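Local coordinates for protein SusD homolog (Bacteroides thetaiotaomicron, PDB 3SGH) that probably binds glycans at the outer membrane as a SusD-like lipoprotein, feeding a partner transporter for sugar uptake, at residues A[249-261]-A[271-285]. Numbering follows the deposited sequence.
Sequences VRANACLVSYMNG and FTPQTQTAAGGYVGV
Phe271 lies against one side of helix 253-261, and Val256 places CG2 over one face of its ring, somewhat off centre: the methyl stands 3.8 Å from the ring centroid and 15° off the normal, a CH-pi contact. Leu255 CD2 lies at the edge, near the ring plane at CZ, whereas Met259 SE reaches CE2 at 3.7 Å in an oblique Met-aromatic contact and Ala251 CB comes in obliquely at CD1. Val256 bridges Phe271 and Tyr282, two well-separated residues of 271-285, because its branches diverge: with CG1 anti to the backbone N (chi1 176°), that methyl packs on Tyr282 CB at 3.7 Å while CG2 is left for the phenyl face.

One turn further on, the Asn260 amide grips the backbone of Tyr282. ND2 donates to Tyr282 O at 2.9 Å, nearly straight (N-H...O 166°) and with the acceptor in the amide plane, while OD1 accepts a hydrogen bond from a water, which in turn accepts from Tyr282 N. A leucine in its place would probably leave Tyr282 O without this donor, break the water bridge and cost Arg267 NH1 its acceptor at OD1, freeing the loop to shift at the helix flank.

At the start of the helix the backbones join in a single bridge between Asn252 and Val285: Val285 N donates to Ala251 O at 2.8 Å, and Ala253 N to Val285 O, which it meets from above the carbonyl plane. Gly284 fits here because a CB would clash with Ala253 N. Asn252 OD1 caps the helix through Cys254 N, using a lone pair in the carbonyl plane.

Strand 50-52 pairs antiparallel with 249-251, and Thr51 OG1 bonds to Val285 O; helix 403-417 packs on Leu255, and helix 267-270 on Met259 and Tyr282, tying this loop into the largely helical SusD-like fold.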
ATOM      1  N   VAL A 249       3.523   7.447  15.609  1.00 13.73           N
ATOM      2  CA  VAL A 249       2.528   7.432  14.547  1.00 12.70           C
ATOM      3  C   VAL A 249       1.158   7.780  15.070  1.00 13.98           C
ATOM      4  O   VAL A 249       0.785   7.371  16.165  1.00 13.43           O
ATOM      5  CB  VAL A 249       2.555   6.070  13.755  1.00 11.81           C
ATOM      6  CG1 VAL A 249       1.991   4.921  14.641  1.00 12.09           C
ATOM      7  CG2 VAL A 249       1.842   6.204  12.395  1.00 12.03           C
ATOM      8  N   ARG A 250       0.441   8.611  14.286  1.00 14.16           N
ATOM      9  CA  ARG A 250      -0.924   8.991  14.584  1.00 13.57           C
ATOM     10  C   ARG A 250      -1.742   8.975  13.288  1.00 12.75           C
ATOM     11  O   ARG A 250      -1.210   8.773  12.215  1.00 12.44           O
ATOM     12  CB  ARG A 250      -0.984  10.370  15.263  1.00 13.41           C
ATOM     13  CG  ARG A 250      -0.482  10.429  16.711  1.00 11.20           C
ATOM     14  CD  ARG A 250      -1.401   9.731  17.658  1.00 13.96           C
ATOM     15  NE  ARG A 250      -0.991   9.688  19.048  1.00 13.18           N
ATOM     16  CZ  ARG A 250      -0.286   8.715  19.646  1.00 13.25           C
ATOM     17  NH1 ARG A 250       0.213   7.703  18.958  1.00 16.89           N
ATOM     18  NH2 ARG A 250      -0.032   8.783  20.940  1.00 16.76           N
ATOM     19  N   ALA A 251      -3.043   9.180  13.388  1.00 13.00           N
ATOM     20  CA  ALA A 251      -3.897   9.299  12.223  1.00 14.26           C
ATOM     21  C   ALA A 251      -3.479  10.560  11.420  1.00 13.60           C
ATOM     22  O   ALA A 251      -3.119  11.587  11.975  1.00 14.28           O
ATOM     23  CB  ALA A 251      -5.362   9.380  12.658  1.00 12.36           C
ATOM     24  N   ASN A 252      -3.567  10.467  10.119  1.00 13.81           N
ATOM     25  CA  ASN A 252      -3.197  11.546   9.197  1.00 14.42           C
ATOM     26  C   ASN A 252      -4.401  12.464   8.973  1.00 14.64           C
ATOM     27  O   ASN A 252      -5.549  12.024   8.806  1.00 14.66           O
ATOM     28  CB  ASN A 252      -2.705  10.923   7.881  1.00 13.99           C
ATOM     29  CG  ASN A 252      -2.106  11.913   6.912  1.00 13.91           C
ATOM     30  OD1 ASN A 252      -2.713  12.939   6.573  1.00 14.35           O
ATOM     31  ND2 ASN A 252      -0.942  11.574   6.383  1.00 12.89           N
ATOM     32  N   ALA A 253      -4.121  13.774   9.032  1.00 13.38           N
ATOM     33  CA  ALA A 253      -5.083  14.822   8.776  1.00 13.35           C
ATOM     34  C   ALA A 253      -5.938  14.577   7.544  1.00 13.99           C
ATOM     35  O   ALA A 253      -7.120  14.911   7.504  1.00 14.24           O
ATOM     36  CB  ALA A 253      -4.283  16.132   8.543  1.00 12.68           C
ATOM     37  N   CYS A 254      -5.307  14.040   6.503  1.00 13.51           N
ATOM     38  CA  CYS A 254      -5.941  13.883   5.210  1.00 14.38           C
ATOM     39  C   CYS A 254      -7.104  12.854   5.216  1.00 14.88           C
ATOM     40  O   CYS A 254      -8.231  13.236   4.983  1.00 12.30           O
ATOM     41  CB  CYS A 254      -4.882  13.487   4.177  1.00 15.29           C
ATOM     42  SG  CYS A 254      -5.515  13.326   2.510  1.00 19.26           S
ATOM     43  N   LEU A 255      -6.836  11.585   5.551  1.00 14.56           N
ATOM     44  CA  LEU A 255      -7.912  10.608   5.615  1.00 14.15           C
ATOM     45  C   LEU A 255      -8.996  11.022   6.628  1.00 13.44           C
ATOM     46  O   LEU A 255     -10.195  10.910   6.336  1.00 13.87           O
ATOM     47  CB  LEU A 255      -7.384   9.221   5.977  1.00 13.79           C
ATOM     48  CG  LEU A 255      -8.436   8.107   5.985  1.00 13.02           C
ATOM     49  CD1 LEU A 255      -9.087   7.943   4.609  1.00 13.12           C
ATOM     50  CD2 LEU A 255      -7.807   6.775   6.520  1.00 14.02           C
ATOM     51  N   VAL A 256      -8.601  11.500   7.800  1.00 12.44           N
ATOM     52  CA  VAL A 256      -9.575  11.880   8.843  1.00 13.36           C
ATOM     53  C   VAL A 256     -10.486  13.005   8.322  1.00 13.77           C
ATOM     54  O   VAL A 256     -11.697  12.983   8.497  1.00 14.06           O
ATOM     55  CB  VAL A 256      -8.880  12.301  10.175  1.00 13.79           C
ATOM     56  CG1 VAL A 256      -9.917  12.778  11.189  1.00 15.62           C
ATOM     57  CG2 VAL A 256      -8.016  11.102  10.736  1.00 13.62           C
ATOM     58  N   SER A 257      -9.902  14.020   7.688  1.00 13.29           N
ATOM     59  CA  SER A 257     -10.688  15.134   7.103  1.00 14.35           C
ATOM     60  C   SER A 257     -11.642  14.702   5.983  1.00 14.28           C
ATOM     61  O   SER A 257     -12.805  15.166   5.906  1.00 13.55           O
ATOM     62  CB  SER A 257      -9.747  16.233   6.575  1.00 14.79           C
ATOM     63  OG  SER A 257      -9.090  16.827   7.676  1.00 17.81           O
ATOM     64  N   TYR A 258     -11.204  13.820   5.096  1.00 14.17           N
ATOM     65  CA  TYR A 258     -12.147  13.315   4.104  1.00 13.96           C
ATOM     66  C   TYR A 258     -13.344  12.641   4.817  1.00 14.49           C
ATOM     67  O   TYR A 258     -14.518  12.892   4.513  1.00 15.37           O
ATOM     68  CB  TYR A 258     -11.500  12.280   3.203  1.00 13.89           C
ATOM     69  CG  TYR A 258     -10.823  12.803   1.914  1.00 12.84           C
ATOM     70  CD1 TYR A 258      -9.588  13.420   1.922  1.00 13.06           C
ATOM     71  CD2 TYR A 258     -11.449  12.615   0.697  1.00 16.27           C
ATOM     72  CE1 TYR A 258      -8.975  13.823   0.714  1.00 15.70           C
ATOM     73  CE2 TYR A 258     -10.858  12.996  -0.469  1.00 16.82           C
ATOM     74  CZ  TYR A 258      -9.637  13.613  -0.460  1.00 16.30           C
ATOM     75  OH  TYR A 258      -9.062  13.935  -1.664  1.00 19.68           O
HETATM   76  N   MSE A 259     -13.038  11.775   5.775  1.00 14.33           N
HETATM   77  CA  MSE A 259     -14.065  11.040   6.514  1.00 14.36           C
HETATM   78  C   MSE A 259     -14.946  11.899   7.442  1.00 15.19           C
HETATM   79  O   MSE A 259     -16.143  11.624   7.580  1.00 15.62           O
HETATM   80  CB  MSE A 259     -13.391   9.896   7.258  1.00 14.22           C
HETATM   81  CG  MSE A 259     -12.820   8.849   6.290  1.00 13.72           C
HETATM   82 SE   MSE A 259     -11.926   7.405   7.198  0.75 11.46          SE
HETATM   83  CE  MSE A 259     -13.526   6.444   7.806  1.00 15.09           C
ATOM     84  N   ASN A 260     -14.404  12.972   8.007  1.00 14.98           N
ATOM     85  CA  ASN A 260     -15.208  13.927   8.787  1.00 15.60           C
ATOM     86  C   ASN A 260     -16.237  14.634   7.866  1.00 17.07           C
ATOM     87  O   ASN A 260     -17.410  14.774   8.219  1.00 17.08           O
ATOM     88  CB  ASN A 260     -14.336  14.964   9.491  1.00 16.32           C
ATOM     89  CG  ASN A 260     -13.737  14.464  10.804  1.00 16.29           C
ATOM     90  OD1 ASN A 260     -14.260  13.549  11.435  1.00 15.93           O
ATOM     91  ND2 ASN A 260     -12.670  15.127  11.254  1.00 15.94           N
ATOM     92  N   GLY A 261     -15.788  15.035   6.677  1.00 16.31           N
ATOM     93  CA  GLY A 261     -16.663  15.701   5.703  1.00 17.31           C
ATOM     94  C   GLY A 261     -17.813  14.802   5.309  1.00 17.00           C
ATOM     95  O   GLY A 261     -18.940  15.271   5.135  1.00 17.82           O
ATOM     96  N   PHE A 271     -10.193   4.995  13.940  1.00 13.95           N
ATOM     97  CA  PHE A 271      -9.466   5.987  14.743  1.00 14.49           C
ATOM     98  C   PHE A 271     -10.037   6.077  16.175  1.00 15.20           C
ATOM     99  O   PHE A 271     -11.201   5.709  16.422  1.00 15.39           O
ATOM    100  CB  PHE A 271      -9.626   7.388  14.136  1.00 13.83           C
ATOM    101  CG  PHE A 271      -9.406   7.477  12.658  1.00 14.88           C
ATOM    102  CD1 PHE A 271      -8.196   7.109  12.112  1.00 14.30           C
ATOM    103  CD2 PHE A 271     -10.402   7.974  11.824  1.00 13.87           C
ATOM    104  CE1 PHE A 271      -7.998   7.206  10.751  1.00 16.63           C
ATOM    105  CE2 PHE A 271     -10.211   8.061  10.427  1.00 16.14           C
ATOM    106  CZ  PHE A 271      -9.030   7.681   9.909  1.00 15.67           C
ATOM    107  N   THR A 272      -9.256   6.656  17.090  1.00 14.87           N
ATOM    108  CA  THR A 272      -9.766   7.101  18.382  1.00 16.34           C
ATOM    109  C   THR A 272     -10.013   8.592  18.319  1.00 16.00           C
ATOM    110  O   THR A 272      -9.290   9.294  17.603  1.00 16.68           O
ATOM    111  CB  THR A 272      -8.770   6.810  19.507  1.00 16.02           C
ATOM    112  OG1 THR A 272      -7.532   7.507  19.260  1.00 15.54           O
ATOM    113  CG2 THR A 272      -8.523   5.338  19.593  1.00 17.73           C
ATOM    114  N   PRO A 273     -11.015   9.082  19.043  1.00 17.42           N
ATOM    115  CA  PRO A 273     -11.235  10.519  19.199  1.00 17.79           C
ATOM    116  C   PRO A 273     -10.021  11.170  19.861  1.00 17.21           C
ATOM    117  O   PRO A 273      -9.381  10.547  20.722  1.00 17.46           O
ATOM    118  CB  PRO A 273     -12.433  10.578  20.169  1.00 17.67           C
ATOM    119  CG  PRO A 273     -13.199   9.377  19.819  1.00 20.19           C
ATOM    120  CD  PRO A 273     -12.156   8.314  19.573  1.00 19.14           C
ATOM    121  N   GLN A 274      -9.713  12.403  19.459  1.00 16.96           N
ATOM    122  CA  GLN A 274      -8.662  13.186  20.109  1.00 16.20           C
ATOM    123  C   GLN A 274      -9.043  13.455  21.542  1.00 16.79           C
ATOM    124  O   GLN A 274     -10.221  13.596  21.857  1.00 16.76           O
ATOM    125  CB  GLN A 274      -8.375  14.481  19.357  1.00 16.56           C
ATOM    126  CG  GLN A 274      -9.489  15.500  19.346  1.00 17.27           C
ATOM    127  CD  GLN A 274      -9.521  16.391  20.579  1.00 17.64           C
ATOM    128  OE1 GLN A 274      -8.496  16.587  21.286  1.00 16.45           O
ATOM    129  NE2 GLN A 274     -10.689  16.996  20.813  1.00 18.59           N
ATOM    130  N   THR A 275      -8.043  13.494  22.422  1.00 17.82           N
ATOM    131  CA  THR A 275      -8.291  13.753  23.837  1.00 18.61           C
ATOM    132  C   THR A 275      -7.478  14.962  24.344  1.00 18.94           C
ATOM    133  O   THR A 275      -7.366  15.190  25.569  1.00 20.63           O
ATOM    134  CB  THR A 275      -7.953  12.527  24.693  1.00 19.00           C
ATOM    135  OG1 THR A 275      -6.559  12.208  24.502  1.00 18.17           O
ATOM    136  CG2 THR A 275      -8.881  11.334  24.322  1.00 18.97           C
ATOM    137  N   GLN A 276      -6.920  15.724  23.415  1.00 17.75           N
ATOM    138  CA  GLN A 276      -6.152  16.930  23.776  1.00 17.53           C
ATOM    139  C   GLN A 276      -7.058  17.984  24.410  1.00 18.71           C
ATOM    140  O   GLN A 276      -6.645  18.670  25.364  1.00 18.52           O
ATOM    141  CB  GLN A 276      -5.463  17.504  22.536  1.00 16.83           C
ATOM    142  CG  GLN A 276      -4.584  18.720  22.820  1.00 19.93           C
ATOM    143  CD  GLN A 276      -3.461  18.430  23.833  1.00 21.04           C
ATOM    144  OE1 GLN A 276      -2.853  17.335  23.844  1.00 21.18           O
ATOM    145  NE2 GLN A 276      -3.168  19.424  24.690  1.00 23.06           N
ATOM    146  N   THR A 277      -8.264  18.125  23.865  1.00 18.11           N
ATOM    147  CA  THR A 277      -9.247  19.065  24.367  1.00 18.13           C
ATOM    148  C   THR A 277     -10.530  18.343  24.717  1.00 19.77           C
ATOM    149  O   THR A 277     -10.670  17.161  24.400  1.00 21.16           O
ATOM    150  CB  THR A 277      -9.583  20.157  23.307  1.00 18.71           C
ATOM    151  OG1 THR A 277     -10.491  19.629  22.327  1.00 18.89           O
ATOM    152  CG2 THR A 277      -8.334  20.669  22.616  1.00 17.37           C
ATOM    153  N   ALA A 278     -11.486  19.072  25.294  1.00 20.41           N
ATOM    154  CA  ALA A 278     -12.789  18.522  25.685  1.00 20.73           C
ATOM    155  C   ALA A 278     -13.751  18.296  24.518  1.00 21.01           C
ATOM    156  O   ALA A 278     -14.847  17.742  24.732  1.00 21.87           O
ATOM    157  CB  ALA A 278     -13.470  19.427  26.772  1.00 21.23           C
ATOM    158  N   ALA A 279     -13.397  18.731  23.303  1.00 20.88           N
ATOM    159  CA  ALA A 279     -14.342  18.688  22.151  1.00 21.37           C
ATOM    160  C   ALA A 279     -14.641  17.294  21.657  1.00 21.29           C
ATOM    161  O   ALA A 279     -15.671  17.064  21.045  1.00 22.68           O
ATOM    162  CB  ALA A 279     -13.835  19.542  20.986  1.00 20.00           C
ATOM    163  N   GLY A 280     -13.727  16.365  21.898  1.00 20.54           N
ATOM    164  CA  GLY A 280     -13.834  15.046  21.290  1.00 20.97           C
ATOM    165  C   GLY A 280     -13.686  15.168  19.777  1.00 20.49           C
ATOM    166  O   GLY A 280     -13.047  16.113  19.291  1.00 18.43           O
ATOM    167  N   GLY A 281     -14.325  14.267  19.027  1.00 18.83           N
ATOM    168  CA  GLY A 281     -14.180  14.264  17.553  1.00 18.84           C
ATOM    169  C   GLY A 281     -12.834  13.666  17.118  1.00 16.94           C
ATOM    170  O   GLY A 281     -11.973  13.385  17.943  1.00 17.87           O
ATOM    171  N   TYR A 282     -12.678  13.541  15.806  1.00 16.27           N
ATOM    172  CA  TYR A 282     -11.548  12.937  15.168  1.00 15.78           C
ATOM    173  C   TYR A 282     -10.738  14.043  14.551  1.00 15.35           C
ATOM    174  O   TYR A 282     -11.265  14.841  13.815  1.00 16.49           O
ATOM    175  CB  TYR A 282     -11.995  11.905  14.104  1.00 15.15           C
ATOM    176  CG  TYR A 282     -12.857  10.824  14.718  1.00 16.71           C
ATOM    177  CD1 TYR A 282     -12.285   9.734  15.365  1.00 16.69           C
ATOM    178  CD2 TYR A 282     -14.248  10.931  14.708  1.00 19.30           C
ATOM    179  CE1 TYR A 282     -13.068   8.751  15.987  1.00 19.73           C
ATOM    180  CE2 TYR A 282     -15.047   9.921  15.304  1.00 20.48           C
ATOM    181  CZ  TYR A 282     -14.443   8.859  15.942  1.00 18.68           C
ATOM    182  OH  TYR A 282     -15.227   7.905  16.517  1.00 22.35           O
ATOM    183  N   VAL A 283      -9.463  14.103  14.933  1.00 15.78           N
ATOM    184  CA  VAL A 283      -8.521  15.098  14.430  1.00 15.18           C
ATOM    185  C   VAL A 283      -7.193  14.414  14.130  1.00 15.12           C
ATOM    186  O   VAL A 283      -6.504  13.872  15.037  1.00 14.68           O
ATOM    187  CB  VAL A 283      -8.308  16.274  15.410  1.00 15.48           C
ATOM    188  CG1 VAL A 283      -7.316  17.271  14.821  1.00 15.23           C
ATOM    189  CG2 VAL A 283      -9.665  17.007  15.790  1.00 15.07           C
ATOM    190  N   GLY A 284      -6.835  14.405  12.848  1.00 14.79           N
ATOM    191  CA  GLY A 284      -5.538  13.868  12.409  1.00 15.01           C
ATOM    192  C   GLY A 284      -4.403  14.869  12.526  1.00 15.14           C
ATOM    193  O   GLY A 284      -4.633  16.052  12.823  1.00 15.90           O
ATOM    194  N   VAL A 285      -3.197  14.378  12.274  1.00 13.97           N
ATOM    195  CA  VAL A 285      -1.959  15.161  12.281  1.00 13.88           C
ATOM    196  C   VAL A 285      -1.542  15.495  10.875  1.00 13.49           C
ATOM    197  O   VAL A 285      -1.491  14.617  10.016  1.00 13.33           O
ATOM    198  CB  VAL A 285      -0.818  14.410  13.035  1.00 13.94           C
ATOM    199  CG1 VAL A 285       0.489  15.299  13.060  1.00 14.33           C
ATOM    200  CG2 VAL A 285      -1.284  14.014  14.418  1.00 13.14           C
TER
HETATM  201  O   HOH W   1      -8.505  15.901  10.948  1.00 18.22           O
HETATM  202  O   HOH W   2     -15.020  14.450  14.129  1.00 17.64           O